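Extragenic suppressor (Pyrococcus furiosus, PDB 1XI6) catalyses the magnesium-dependent hydrolysis of D-fructose 1,6-bisphosphate to D-fructose 6-phosphate and phosphate, with weak activity on some other sugar and polyol phosphates. Local coordinates at residues F13-A18 with E130-G135; T209-G214 with L243-V248; T27-F32 with E59-S64. One frame throughout, in Å; residues are numbered along the deposited sequence.

Interaction 1 (F13-A18 with E130-G135)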
ATOM      1  N   PHE A  13      -8.226   6.252  18.018  1.00 50.00           N
ATOM      2  CA  PHE A  13      -9.240   6.836  17.146  1.00 50.00           C
ATOM      3  C   PHE A  13      -9.112   6.312  15.715  1.00 50.00           C
ATOM      4  O   PHE A  13     -10.108   5.886  15.127  1.00 50.00           O
ATOM      5  CB  PHE A  13      -9.198   8.373  17.176  1.00 50.00           C
ATOM      6  CG  PHE A  13     -10.155   9.029  16.210  1.00 50.00           C
ATOM      7  CD1 PHE A  13      -9.688   9.580  15.012  1.00 50.00           C
ATOM      8  CD2 PHE A  13     -11.516   9.086  16.487  1.00 50.00           C
ATOM      9  CE1 PHE A  13     -10.569  10.188  14.100  1.00 50.00           C
ATOM     10  CE2 PHE A  13     -12.407   9.686  15.587  1.00 50.00           C
ATOM     11  CZ  PHE A  13     -11.930  10.241  14.389  1.00 50.00           C
ATOM     12  N   TRP A  14      -7.895   6.342  15.171  1.00 50.00           N
ATOM     13  CA  TRP A  14      -7.674   5.943  13.780  1.00 50.00           C
ATOM     14  C   TRP A  14      -7.833   4.448  13.562  1.00 50.00           C
ATOM     15  O   TRP A  14      -8.393   4.029  12.545  1.00 50.00           O
ATOM     16  CB  TRP A  14      -6.322   6.439  13.264  1.00 50.00           C
ATOM     17  CG  TRP A  14      -6.295   7.921  13.134  1.00 50.00           C
ATOM     18  CD1 TRP A  14      -5.579   8.798  13.900  1.00 50.00           C
ATOM     19  CD2 TRP A  14      -7.045   8.715  12.203  1.00 50.00           C
ATOM     20  NE1 TRP A  14      -5.827  10.089  13.494  1.00 50.00           N
ATOM     21  CE2 TRP A  14      -6.724  10.069  12.459  1.00 50.00           C
ATOM     22  CE3 TRP A  14      -7.954   8.414  11.173  1.00 50.00           C
ATOM     23  CZ2 TRP A  14      -7.281  11.127  11.724  1.00 50.00           C
ATOM     24  CZ3 TRP A  14      -8.513   9.468  10.437  1.00 50.00           C
ATOM     25  CH2 TRP A  14      -8.172  10.809  10.720  1.00 50.00           C
ATOM     26  N   ARG A  15      -7.356   3.652  14.519  1.00 50.00           N
ATOM     27  CA  ARG A  15      -7.580   2.214  14.501  1.00 50.00           C
ATOM     28  C   ARG A  15      -9.083   1.933  14.348  1.00 50.00           C
ATOM     29  O   ARG A  15      -9.474   1.158  13.480  1.00 50.00           O
ATOM     30  CB  ARG A  15      -6.993   1.547  15.750  1.00 50.00           C
ATOM     31  CG  ARG A  15      -6.957   0.023  15.692  1.00 50.00           C
ATOM     32  CD  ARG A  15      -6.275  -0.619  16.908  1.00 50.00           C
ATOM     33  NE  ARG A  15      -4.824  -0.406  16.908  1.00 50.00           N
ATOM     34  CZ  ARG A  15      -4.168   0.443  17.704  1.00 50.00           C
ATOM     35  NH1 ARG A  15      -4.810   1.185  18.606  1.00 50.00           N
ATOM     36  NH2 ARG A  15      -2.851   0.550  17.599  1.00 50.00           N
ATOM     37  N   GLU A  16      -9.910   2.597  15.160  1.00 50.00           N
ATOM     38  CA  GLU A  16     -11.358   2.366  15.177  1.00 50.00           C
ATOM     39  C   GLU A  16     -12.012   2.676  13.826  1.00 50.00           C
ATOM     40  O   GLU A  16     -12.914   1.949  13.381  1.00 50.00           O
ATOM     41  CB  GLU A  16     -12.026   3.158  16.312  1.00 50.00           C
ATOM     42  N   VAL A  17     -11.543   3.743  13.182  1.00 50.00           N
ATOM     43  CA  VAL A  17     -12.045   4.173  11.874  1.00 50.00           C
ATOM     44  C   VAL A  17     -11.699   3.129  10.801  1.00 50.00           C
ATOM     45  O   VAL A  17     -12.547   2.774   9.963  1.00 50.00           O
ATOM     46  CB  VAL A  17     -11.523   5.608  11.514  1.00 50.00           C
ATOM     47  CG1 VAL A  17     -11.529   5.877  10.013  1.00 50.00           C
ATOM     48  CG2 VAL A  17     -12.348   6.662  12.236  1.00 50.00           C
ATOM     49  N   ALA A  18     -10.458   2.643  10.853  1.00 50.00           N
ATOM     50  CA  ALA A  18      -9.975   1.591   9.960  1.00 50.00           C
ATOM     51  C   ALA A  18     -10.804   0.302  10.088  1.00 50.00           C
ATOM     52  O   ALA A  18     -11.252  -0.247   9.084  1.00 50.00           O
ATOM     53  CB  ALA A  18      -8.499   1.321  10.208  1.00 50.00           C
ATOM     54  N   GLU A 130      -7.394 -12.247   5.974  1.00 50.00           N
ATOM     55  CA  GLU A 130      -7.864 -11.501   7.166  1.00 50.00           C
ATOM     56  C   GLU A 130      -6.737 -10.838   7.965  1.00 50.00           C
ATOM     57  O   GLU A 130      -6.774 -10.774   9.189  1.00 50.00           O
ATOM     58  CB  GLU A 130      -8.758 -12.371   8.054  1.00 50.00           C
ATOM     59  CG  GLU A 130     -10.080 -12.721   7.397  1.00 50.00           C
ATOM     60  CD  GLU A 130     -11.012 -13.519   8.301  1.00 50.00           C
ATOM     61  OE1 GLU A 130     -12.195 -13.699   7.921  1.00 50.00           O
ATOM     62  OE2 GLU A 130     -10.576 -13.971   9.386  1.00 50.00           O
ATOM     63  N   ARG A 131      -5.738 -10.344   7.243  1.00 50.00           N
ATOM     64  CA  ARG A 131      -4.525  -9.823   7.846  1.00 50.00           C
ATOM     65  C   ARG A 131      -4.589  -8.326   8.030  1.00 50.00           C
ATOM     66  O   ARG A 131      -4.848  -7.585   7.085  1.00 50.00           O
ATOM     67  CB  ARG A 131      -3.312 -10.193   7.003  1.00 50.00           C
ATOM     68  CG  ARG A 131      -2.860 -11.610   7.203  1.00 50.00           C
ATOM     69  CD  ARG A 131      -1.518 -11.786   6.594  1.00 50.00           C
ATOM     70  NE  ARG A 131      -1.134 -13.185   6.503  1.00 50.00           N
ATOM     71  CZ  ARG A 131      -0.802 -13.801   5.377  1.00 50.00           C
ATOM     72  NH1 ARG A 131      -0.461 -15.073   5.410  1.00 50.00           N
ATOM     73  NH2 ARG A 131      -0.800 -13.154   4.221  1.00 50.00           N
ATOM     74  N   PHE A 132      -4.339  -7.898   9.262  1.00 50.00           N
ATOM     75  CA  PHE A 132      -4.406  -6.495   9.626  1.00 50.00           C
ATOM     76  C   PHE A 132      -3.013  -5.969   9.908  1.00 50.00           C
ATOM     77  O   PHE A 132      -2.472  -6.184  10.976  1.00 50.00           O
ATOM     78  CB  PHE A 132      -5.343  -6.320  10.822  1.00 50.00           C
ATOM     79  CG  PHE A 132      -5.577  -4.891  11.220  1.00 50.00           C
ATOM     80  CD1 PHE A 132      -5.901  -3.925  10.275  1.00 50.00           C
ATOM     81  CD2 PHE A 132      -5.491  -4.516  12.555  1.00 50.00           C
ATOM     82  CE1 PHE A 132      -6.117  -2.607  10.652  1.00 50.00           C
ATOM     83  CE2 PHE A 132      -5.707  -3.203  12.946  1.00 50.00           C
ATOM     84  CZ  PHE A 132      -6.022  -2.247  11.997  1.00 50.00           C
ATOM     85  N   PHE A 133      -2.434  -5.297   8.923  1.00 50.00           N
ATOM     86  CA  PHE A 133      -1.095  -4.734   9.050  1.00 50.00           C
ATOM     87  C   PHE A 133      -1.165  -3.311   9.581  1.00 50.00           C
ATOM     88  O   PHE A 133      -1.960  -2.496   9.111  1.00 50.00           O
ATOM     89  CB  PHE A 133      -0.365  -4.709   7.707  1.00 50.00           C
ATOM     90  CG  PHE A 133      -0.124  -6.057   7.104  1.00 50.00           C
ATOM     91  CD1 PHE A 133      -1.042  -6.607   6.206  1.00 50.00           C
ATOM     92  CD2 PHE A 133       1.039  -6.770   7.403  1.00 50.00           C
ATOM     93  CE1 PHE A 133      -0.817  -7.858   5.633  1.00 50.00           C
ATOM     94  CE2 PHE A 133       1.279  -8.019   6.835  1.00 50.00           C
ATOM     95  CZ  PHE A 133       0.352  -8.568   5.950  1.00 50.00           C
ATOM     96  N   GLU A 134      -0.314  -3.019  10.556  1.00 50.00           N
ATOM     97  CA  GLU A 134      -0.241  -1.687  11.138  1.00 50.00           C
ATOM     98  C   GLU A 134       1.161  -1.119  11.077  1.00 50.00           C
ATOM     99  O   GLU A 134       2.129  -1.807  11.359  1.00 50.00           O
ATOM    100  CB  GLU A 134      -0.751  -1.699  12.569  1.00 50.00           C
ATOM    101  CG  GLU A 134      -2.249  -1.576  12.660  1.00 50.00           C
ATOM    102  CD  GLU A 134      -2.746  -1.739  14.077  1.00 50.00           C
ATOM    103  OE1 GLU A 134      -2.629  -2.859  14.623  1.00 50.00           O
ATOM    104  OE2 GLU A 134      -3.257  -0.753  14.651  1.00 50.00           O
ATOM    105  N   GLY A 135       1.255   0.145  10.690  1.00 50.00           N
ATOM    106  CA  GLY A 135       2.523   0.866  10.668  1.00 50.00           C
ATOM    107  C   GLY A 135       2.387   2.070  11.567  1.00 50.00           C
ATOM    108  O   GLY A 135       1.674   3.020  11.229  1.00 50.00           O
TER
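Arg15 reaches Glu134 with a chain that is straight through its first two torsions and then bends at chi3 (-71°). The bend swings the guanidinium across the end of the glutamate. Glu134 sets its CG beside its own backbone N and runs on extended, which carries the carboxylate from the strand up to the helix. The two side chains cross at about a right angle.

The contact is a salt bridge made by one oxygen. Arg15 NE gives its hydrogen to Glu134 OE2 over 2.8 Å, with an angle of 141° at the hydrogen. OE2 takes it on its syn lone pair, but sits somewhat tilted from the guanidinium plane. Arg15 NH2 adds a weak bond to Glu134 OE2 at 3.2 Å. The planes of the two groups are 82° apart, so this is not the flat, two-oxygen pairing of arginine and carboxylate. OE2 is also hydrogen-bonded to Tyr121 OH. Three groups, Arg15 NE, the weaker Arg15 NH2 and Tyr121 OH, thus gather on this one oxygen, and the arginine charge probably helps the buried glutamate stay ionised.

Phe132 lies on the same side of the strand as Glu134. Its ring turns an edge to the aliphatic part of the arginine, with Arg15 CG 4.4 Å from Phe132 CE2. Ala18 is one turn further along the helix, and its methyl points toward the strand. Ala18 CB lies 4.6 Å from Phe132 CE1, a loose approach.

The helix 11-28 therefore lies on a face of the large mixed sheet. Strand 131-136 runs between strands 118-126 and 140-143, and Trp14, Arg15 and Ala18 also touch strand 118-126. Phe133 points away from this helix and packs on helix 184-193, so the sheet lies between the two helices.

Interaction 2 (T209-G214 with L243-V248)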
ATOM      1  N   THR A 209      -0.425   7.326  -3.942  1.00 50.00           N
ATOM      2  CA  THR A 209      -1.674   6.704  -3.444  1.00 50.00           C
ATOM      3  C   THR A 209      -1.574   5.162  -3.369  1.00 50.00           C
ATOM      4  O   THR A 209      -2.349   4.524  -2.644  1.00 50.00           O
ATOM      5  CB  THR A 209      -2.969   7.133  -4.224  1.00 50.00           C
ATOM      6  OG1 THR A 209      -2.861   6.793  -5.613  1.00 50.00           O
ATOM      7  CG2 THR A 209      -3.221   8.617  -4.081  1.00 50.00           C
ATOM      8  N   ASP A 210      -0.616   4.584  -4.104  1.00 50.00           N
ATOM      9  CA  ASP A 210      -0.364   3.142  -4.065  1.00 50.00           C
ATOM     10  C   ASP A 210       0.634   2.766  -2.983  1.00 50.00           C
ATOM     11  O   ASP A 210       0.448   1.775  -2.284  1.00 50.00           O
ATOM     12  CB  ASP A 210       0.141   2.615  -5.419  1.00 50.00           C
ATOM     13  CG  ASP A 210      -0.835   2.880  -6.563  1.00 50.00           C
ATOM     14  OD1 ASP A 210      -0.405   3.457  -7.585  1.00 50.00           O
ATOM     15  OD2 ASP A 210      -2.030   2.511  -6.438  1.00 50.00           O
ATOM     16  N   ILE A 211       1.694   3.548  -2.834  1.00 50.00           N
ATOM     17  CA  ILE A 211       2.841   3.054  -2.070  1.00 50.00           C
ATOM     18  C   ILE A 211       2.996   3.648  -0.666  1.00 50.00           C
ATOM     19  O   ILE A 211       3.796   3.156   0.124  1.00 50.00           O
ATOM     20  CB  ILE A 211       4.143   3.204  -2.880  1.00 50.00           C
ATOM     21  CG1 ILE A 211       4.477   4.683  -3.103  1.00 50.00           C
ATOM     22  CG2 ILE A 211       4.023   2.454  -4.216  1.00 50.00           C
ATOM     23  CD1 ILE A 211       5.960   4.952  -3.180  1.00 50.00           C
ATOM     24  N   ALA A 212       2.220   4.680  -0.359  1.00 50.00           N
ATOM     25  CA  ALA A 212       2.315   5.393   0.910  1.00 50.00           C
ATOM     26  C   ALA A 212       2.242   4.483   2.146  1.00 50.00           C
ATOM     27  O   ALA A 212       3.230   4.347   2.871  1.00 50.00           O
ATOM     28  CB  ALA A 212       1.266   6.494   0.981  1.00 50.00           C
ATOM     29  N   ALA A 213       1.089   3.858   2.372  1.00 50.00           N
ATOM     30  CA  ALA A 213       0.885   2.991   3.538  1.00 50.00           C
ATOM     31  C   ALA A 213       1.895   1.837   3.595  1.00 50.00           C
ATOM     32  O   ALA A 213       2.427   1.526   4.659  1.00 50.00           O
ATOM     33  CB  ALA A 213      -0.539   2.470   3.568  1.00 50.00           C
ATOM     34  N   GLY A 214       2.162   1.229   2.442  1.00 50.00           N
ATOM     35  CA  GLY A 214       3.124   0.143   2.326  1.00 50.00           C
ATOM     36  C   GLY A 214       4.559   0.531   2.622  1.00 50.00           C
ATOM     37  O   GLY A 214       5.320  -0.293   3.135  1.00 50.00           O
ATOM     38  N   LEU A 243       6.454   6.896  -9.729  1.00 50.00           N
ATOM     39  CA  LEU A 243       7.625   6.526  -8.923  1.00 50.00           C
ATOM     40  C   LEU A 243       8.272   5.171  -9.257  1.00 50.00           C
ATOM     41  O   LEU A 243       7.734   4.370 -10.034  1.00 50.00           O
ATOM     42  CB  LEU A 243       7.247   6.568  -7.431  1.00 50.00           C
ATOM     43  CG  LEU A 243       6.606   7.851  -6.873  1.00 50.00           C
ATOM     44  CD1 LEU A 243       5.656   7.533  -5.710  1.00 50.00           C
ATOM     45  CD2 LEU A 243       7.653   8.896  -6.457  1.00 50.00           C
ATOM     46  N   ASP A 244       9.448   4.954  -8.667  1.00 50.00           N
ATOM     47  CA  ASP A 244      10.127   3.660  -8.625  1.00 50.00           C
ATOM     48  C   ASP A 244      10.266   3.256  -7.168  1.00 50.00           C
ATOM     49  O   ASP A 244      10.574   4.107  -6.313  1.00 50.00           O
ATOM     50  CB  ASP A 244      11.530   3.757  -9.216  1.00 50.00           C
ATOM     51  CG  ASP A 244      11.527   3.949 -10.721  1.00 50.00           C
ATOM     52  OD1 ASP A 244      10.461   4.290 -11.293  1.00 50.00           O
ATOM     53  OD2 ASP A 244      12.609   3.766 -11.337  1.00 50.00           O
ATOM     54  N   VAL A 245      10.042   1.981  -6.862  1.00 50.00           N
ATOM     55  CA  VAL A 245      10.415   1.517  -5.529  1.00 50.00           C
ATOM     56  C   VAL A 245      11.511   0.460  -5.607  1.00 50.00           C
ATOM     57  O   VAL A 245      11.511  -0.423  -6.491  1.00 50.00           O
ATOM     58  CB  VAL A 245       9.206   1.072  -4.627  1.00 50.00           C
ATOM     59  CG1 VAL A 245       8.173   2.180  -4.523  1.00 50.00           C
ATOM     60  CG2 VAL A 245       8.554  -0.205  -5.133  1.00 50.00           C
ATOM     61  N   ILE A 246      12.463   0.607  -4.692  1.00 50.00           N
ATOM     62  CA  ILE A 246      13.442  -0.408  -4.382  1.00 50.00           C
ATOM     63  C   ILE A 246      13.367  -0.475  -2.870  1.00 50.00           C
ATOM     64  O   ILE A 246      13.967   0.342  -2.153  1.00 50.00           O
ATOM     65  CB  ILE A 246      14.847  -0.045  -4.911  1.00 50.00           C
ATOM     66  CG1 ILE A 246      14.876  -0.165  -6.438  1.00 50.00           C
ATOM     67  CG2 ILE A 246      15.916  -0.958  -4.309  1.00 50.00           C
ATOM     68  CD1 ILE A 246      15.528   0.991  -7.141  1.00 50.00           C
ATOM     69  N   ALA A 247      12.567  -1.425  -2.395  1.00 50.00           N
ATOM     70  CA  ALA A 247      12.375  -1.632  -0.974  1.00 50.00           C
ATOM     71  C   ALA A 247      12.971  -2.987  -0.681  1.00 50.00           C
ATOM     72  O   ALA A 247      12.649  -3.957  -1.365  1.00 50.00           O
ATOM     73  CB  ALA A 247      10.913  -1.591  -0.631  1.00 50.00           C
ATOM     74  N   VAL A 248      13.854  -3.052   0.314  1.00 50.00           N
ATOM     75  CA  VAL A 248      14.721  -4.226   0.481  1.00 50.00           C
ATOM     76  C   VAL A 248      15.059  -4.578   1.917  1.00 50.00           C
ATOM     77  O   VAL A 248      14.770  -3.833   2.861  1.00 50.00           O
ATOM     78  CB  VAL A 248      16.072  -4.118  -0.308  1.00 50.00           C
ATOM     79  CG1 VAL A 248      15.849  -4.261  -1.799  1.00 50.00           C
ATOM     80  CG2 VAL A 248      16.822  -2.822   0.032  1.00 50.00           C
TER
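The segment 209-214 carries the Asp-x-Ala-Ala-Gly sequence that is a signature of the inositol monophosphatase superfamily. Ile211 fills the variable position, directly after Asp210. It turns toward strand 243-248 and makes the contact with that strand by itself, meeting Leu243 and Val245. All three are apolar, and no hydrogen bond links the two segments.

The end of the isoleucine does most of the work. Ile211 CD1 lies 3.6 Å from Leu243 CD1, and Ile211 CG1 is 4.0 Å from the same Leu243 CD1. On the other partner, Ile211 CD1 is 3.8 Å from Val245 CG1. The branch methyl joins in more loosely, with Ile211 CG2 4.2 Å from Val245 CG1. The torsions set out the branches. With chi1 at 66°, CG1 lies between the backbone N and the carbonyl carbon and CG2 beside the N. The next torsion then carries CD1 out to the strand. The Leu243 side chain meets the isoleucine obliquely, whereas that of Val245 runs past it in the opposite direction. Leu243 and Val245 are alternate residues, so both point to the helix. An alanine at Ile211 would remove both branches, and would probably leave Leu243 CD1 and Val245 CG1 without their partner and open a gap between helix and strand.

Val245 also touches Ile184, a probable substrate-binding residue. Asp210 is inferred to bind the second magnesium ion, and its OD2 lies close to Asp92 OD2, consistent with two carboxylates that share a metal. The other face of the helix, with Ala212 and Ala213, packs on strand 108-115 of the large sheet. A helix layer held between two sheets, with a metal ligand near its start, is characteristic of the layered inositol monophosphatase fold.

Interaction 3 (T27-F32 with E59-S64)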
ATOM      1  N   THR A  27     -18.526  -6.560   4.023  1.00 50.00           N
ATOM      2  CA  THR A  27     -19.944  -6.791   3.744  1.00 50.00           C
ATOM      3  C   THR A  27     -20.383  -6.262   2.384  1.00 50.00           C
ATOM      4  O   THR A  27     -21.244  -6.855   1.742  1.00 50.00           O
ATOM      5  CB  THR A  27     -20.854  -6.183   4.836  1.00 50.00           C
ATOM      6  OG1 THR A  27     -20.503  -4.810   5.044  1.00 50.00           O
ATOM      7  CG2 THR A  27     -20.717  -6.952   6.142  1.00 50.00           C
ATOM      8  N   THR A  28     -19.772  -5.160   1.956  1.00 50.00           N
ATOM      9  CA  THR A  28     -20.219  -4.385   0.799  1.00 50.00           C
ATOM     10  C   THR A  28     -19.385  -4.618  -0.472  1.00 50.00           C
ATOM     11  O   THR A  28     -19.946  -4.685  -1.564  1.00 50.00           O
ATOM     12  CB  THR A  28     -20.281  -2.878   1.161  1.00 50.00           C
ATOM     13  OG1 THR A  28     -21.183  -2.706   2.257  1.00 50.00           O
ATOM     14  CG2 THR A  28     -20.758  -2.019   0.011  1.00 50.00           C
ATOM     15  N   ILE A  29     -18.067  -4.745  -0.346  1.00 50.00           N
ATOM     16  CA  ILE A  29     -17.236  -4.937  -1.544  1.00 50.00           C
ATOM     17  C   ILE A  29     -16.829  -6.402  -1.806  1.00 50.00           C
ATOM     18  O   ILE A  29     -16.696  -6.809  -2.951  1.00 50.00           O
ATOM     19  CB  ILE A  29     -16.040  -3.921  -1.612  1.00 50.00           C
ATOM     20  CG1 ILE A  29     -16.545  -2.532  -1.993  1.00 50.00           C
ATOM     21  CG2 ILE A  29     -15.015  -4.311  -2.669  1.00 50.00           C
ATOM     22  CD1 ILE A  29     -16.958  -1.683  -0.858  1.00 50.00           C
ATOM     23  N   MET A  30     -16.661  -7.187  -0.748  1.00 50.00           N
ATOM     24  CA  MET A  30     -16.276  -8.599  -0.883  1.00 50.00           C
ATOM     25  C   MET A  30     -17.219  -9.477  -1.723  1.00 50.00           C
ATOM     26  O   MET A  30     -16.733 -10.360  -2.435  1.00 50.00           O
ATOM     27  CB  MET A  30     -16.030  -9.243   0.488  1.00 50.00           C
ATOM     28  CG  MET A  30     -14.634  -9.043   1.040  1.00 50.00           C
ATOM     29  SD  MET A  30     -13.348  -9.515  -0.123  1.00 50.00           S
ATOM     30  CE  MET A  30     -13.563 -11.286  -0.249  1.00 50.00           C
ATOM     31  N   PRO A  31     -18.561  -9.248  -1.641  1.00 50.00           N
ATOM     32  CA  PRO A  31     -19.491  -9.878  -2.590  1.00 50.00           C
ATOM     33  C   PRO A  31     -19.078  -9.795  -4.057  1.00 50.00           C
ATOM     34  O   PRO A  31     -19.446 -10.666  -4.831  1.00 50.00           O
ATOM     35  CB  PRO A  31     -20.776  -9.080  -2.395  1.00 50.00           C
ATOM     36  CG  PRO A  31     -20.734  -8.638  -1.013  1.00 50.00           C
ATOM     37  CD  PRO A  31     -19.300  -8.434  -0.650  1.00 50.00           C
ATOM     38  N   PHE A  32     -18.323  -8.767  -4.428  1.00 50.00           N
ATOM     39  CA  PHE A  32     -17.946  -8.548  -5.825  1.00 50.00           C
ATOM     40  C   PHE A  32     -16.657  -9.225  -6.267  1.00 50.00           C
ATOM     41  O   PHE A  32     -16.252  -9.062  -7.404  1.00 50.00           O
ATOM     42  CB  PHE A  32     -17.879  -7.048  -6.136  1.00 50.00           C
ATOM     43  CG  PHE A  32     -19.201  -6.355  -6.013  1.00 50.00           C
ATOM     44  CD1 PHE A  32     -20.122  -6.405  -7.056  1.00 50.00           C
ATOM     45  CD2 PHE A  32     -19.537  -5.667  -4.851  1.00 50.00           C
ATOM     46  CE1 PHE A  32     -21.357  -5.781  -6.944  1.00 50.00           C
ATOM     47  CE2 PHE A  32     -20.773  -5.037  -4.730  1.00 50.00           C
ATOM     48  CZ  PHE A  32     -21.685  -5.095  -5.780  1.00 50.00           C
ATOM     49  N   GLU A  59     -14.132   3.463  -3.346  1.00 50.00           N
ATOM     50  CA  GLU A  59     -13.889   4.884  -3.077  1.00 50.00           C
ATOM     51  C   GLU A  59     -15.062   5.556  -2.351  1.00 50.00           C
ATOM     52  O   GLU A  59     -14.844   6.304  -1.404  1.00 50.00           O
ATOM     53  CB  GLU A  59     -13.561   5.633  -4.368  1.00 50.00           C
ATOM     54  CG  GLU A  59     -12.840   6.958  -4.160  1.00 50.00           C
ATOM     55  CD  GLU A  59     -11.363   6.785  -3.918  1.00 50.00           C
ATOM     56  N   ASP A  60     -16.292   5.275  -2.785  1.00 50.00           N
ATOM     57  CA  ASP A  60     -17.493   5.878  -2.197  1.00 50.00           C
ATOM     58  C   ASP A  60     -17.691   5.462  -0.754  1.00 50.00           C
ATOM     59  O   ASP A  60     -18.058   6.282   0.093  1.00 50.00           O
ATOM     60  CB  ASP A  60     -18.739   5.496  -2.996  1.00 50.00           C
ATOM     61  CG  ASP A  60     -18.804   6.167  -4.361  1.00 50.00           C
ATOM     62  OD1 ASP A  60     -18.057   7.149  -4.627  1.00 50.00           O
ATOM     63  OD2 ASP A  60     -19.621   5.687  -5.178  1.00 50.00           O
ATOM     64  N   LEU A  61     -17.442   4.178  -0.499  1.00 50.00           N
ATOM     65  CA  LEU A  61     -17.537   3.578   0.819  1.00 50.00           C
ATOM     66  C   LEU A  61     -16.612   4.268   1.815  1.00 50.00           C
ATOM     67  O   LEU A  61     -17.029   4.615   2.919  1.00 50.00           O
ATOM     68  CB  LEU A  61     -17.206   2.085   0.738  1.00 50.00           C
ATOM     69  CG  LEU A  61     -17.231   1.301   2.047  1.00 50.00           C
ATOM     70  CD1 LEU A  61     -18.658   0.956   2.422  1.00 50.00           C
ATOM     71  CD2 LEU A  61     -16.397   0.053   1.941  1.00 50.00           C
ATOM     72  N   ILE A  62     -15.359   4.468   1.417  1.00 50.00           N
ATOM     73  CA  ILE A  62     -14.374   5.078   2.299  1.00 50.00           C
ATOM     74  C   ILE A  62     -14.633   6.573   2.499  1.00 50.00           C
ATOM     75  O   ILE A  62     -14.654   7.042   3.645  1.00 50.00           O
ATOM     76  CB  ILE A  62     -12.936   4.808   1.829  1.00 50.00           C
ATOM     77  CG1 ILE A  62     -12.636   3.319   1.975  1.00 50.00           C
ATOM     78  CG2 ILE A  62     -11.933   5.644   2.634  1.00 50.00           C
ATOM     79  CD1 ILE A  62     -11.296   2.890   1.437  1.00 50.00           C
ATOM     80  N   LEU A  63     -14.842   7.305   1.402  1.00 50.00           N
ATOM     81  CA  LEU A  63     -15.066   8.752   1.482  1.00 50.00           C
ATOM     82  C   LEU A  63     -16.290   9.104   2.331  1.00 50.00           C
ATOM     83  O   LEU A  63     -16.245  10.063   3.102  1.00 50.00           O
ATOM     84  CB  LEU A  63     -15.141   9.398   0.094  1.00 50.00           C
ATOM     85  CG  LEU A  63     -13.932   9.273  -0.846  1.00 50.00           C
ATOM     86  CD1 LEU A  63     -14.253   9.935  -2.169  1.00 50.00           C
ATOM     87  CD2 LEU A  63     -12.644   9.830  -0.265  1.00 50.00           C
ATOM     88  N   SER A  64     -17.365   8.323   2.211  1.00 50.00           N
ATOM     89  CA  SER A  64     -18.597   8.581   2.968  1.00 50.00           C
ATOM     90  C   SER A  64     -18.415   8.507   4.495  1.00 50.00           C
ATOM     91  O   SER A  64     -19.245   9.027   5.249  1.00 50.00           O
ATOM     92  CB  SER A  64     -19.729   7.649   2.504  1.00 50.00           C
ATOM     93  OG  SER A  64     -19.538   6.309   2.931  1.00 50.00           O
TER
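Ile29 and Leu61 supply the apolar part of the contact. Ile29 CD1 lies 3.3 Å from Leu61 CD2. The same methyl, Ile29 CD1, is 4.1 Å from Leu61 CB. Leu61 holds its CG anti to the backbone N (chi1 179°), so its branches extend to the other segment. The two side chains run alongside each other, pointing opposite ways. Thr28, which is exposed, adds a looser touch, with Thr28 CB 4.4 Å from Leu61 CD1.

No hydrogen bond joins the two segments; each has bonds of its own. Phe32 N bonds to Ile29 O in the short 3-10 turn. On the helix 53-66, Ser64 OG gives its hydrogen to Leu61 O over 3.0 Å, from well above the carbonyl plane.

Around the pair, Ile29 also packs on Phe100 of helix 97-102, and Leu61 on Asp24 of helix 11-28. Leu94, a probable magnesium ligand, has its side chain about 5 Å from that of Ile29.

With no polar bond between the segments, the contact rests on aliphatic carbons meeting, partly buried, without a directional link to fix the angle between the two parts.

In the fold
Interactions 1 and 3 share helix 11-28. Interaction 1 uses its early turns, where they lie on the large sheet. Interaction 3 uses Thr28 and Ile29 near its far end, which meet helix 53-66. Their centres are 16 Å apart, and the segments of interaction 3 fall within the chain span of interaction 1. Interaction 2 comes later in the chain. Its centre is 19 Å from that of interaction 1 and 24 Å from that of interaction 3, and no two contacts touch. Interaction 2 holds a probable magnesium ligand, Asp210. In interaction 3, the side chain of Ile29 is about 5 Å from that of Leu94, another probable magnesium ligand. Interaction 1 lies away from the probable metal and substrate sites.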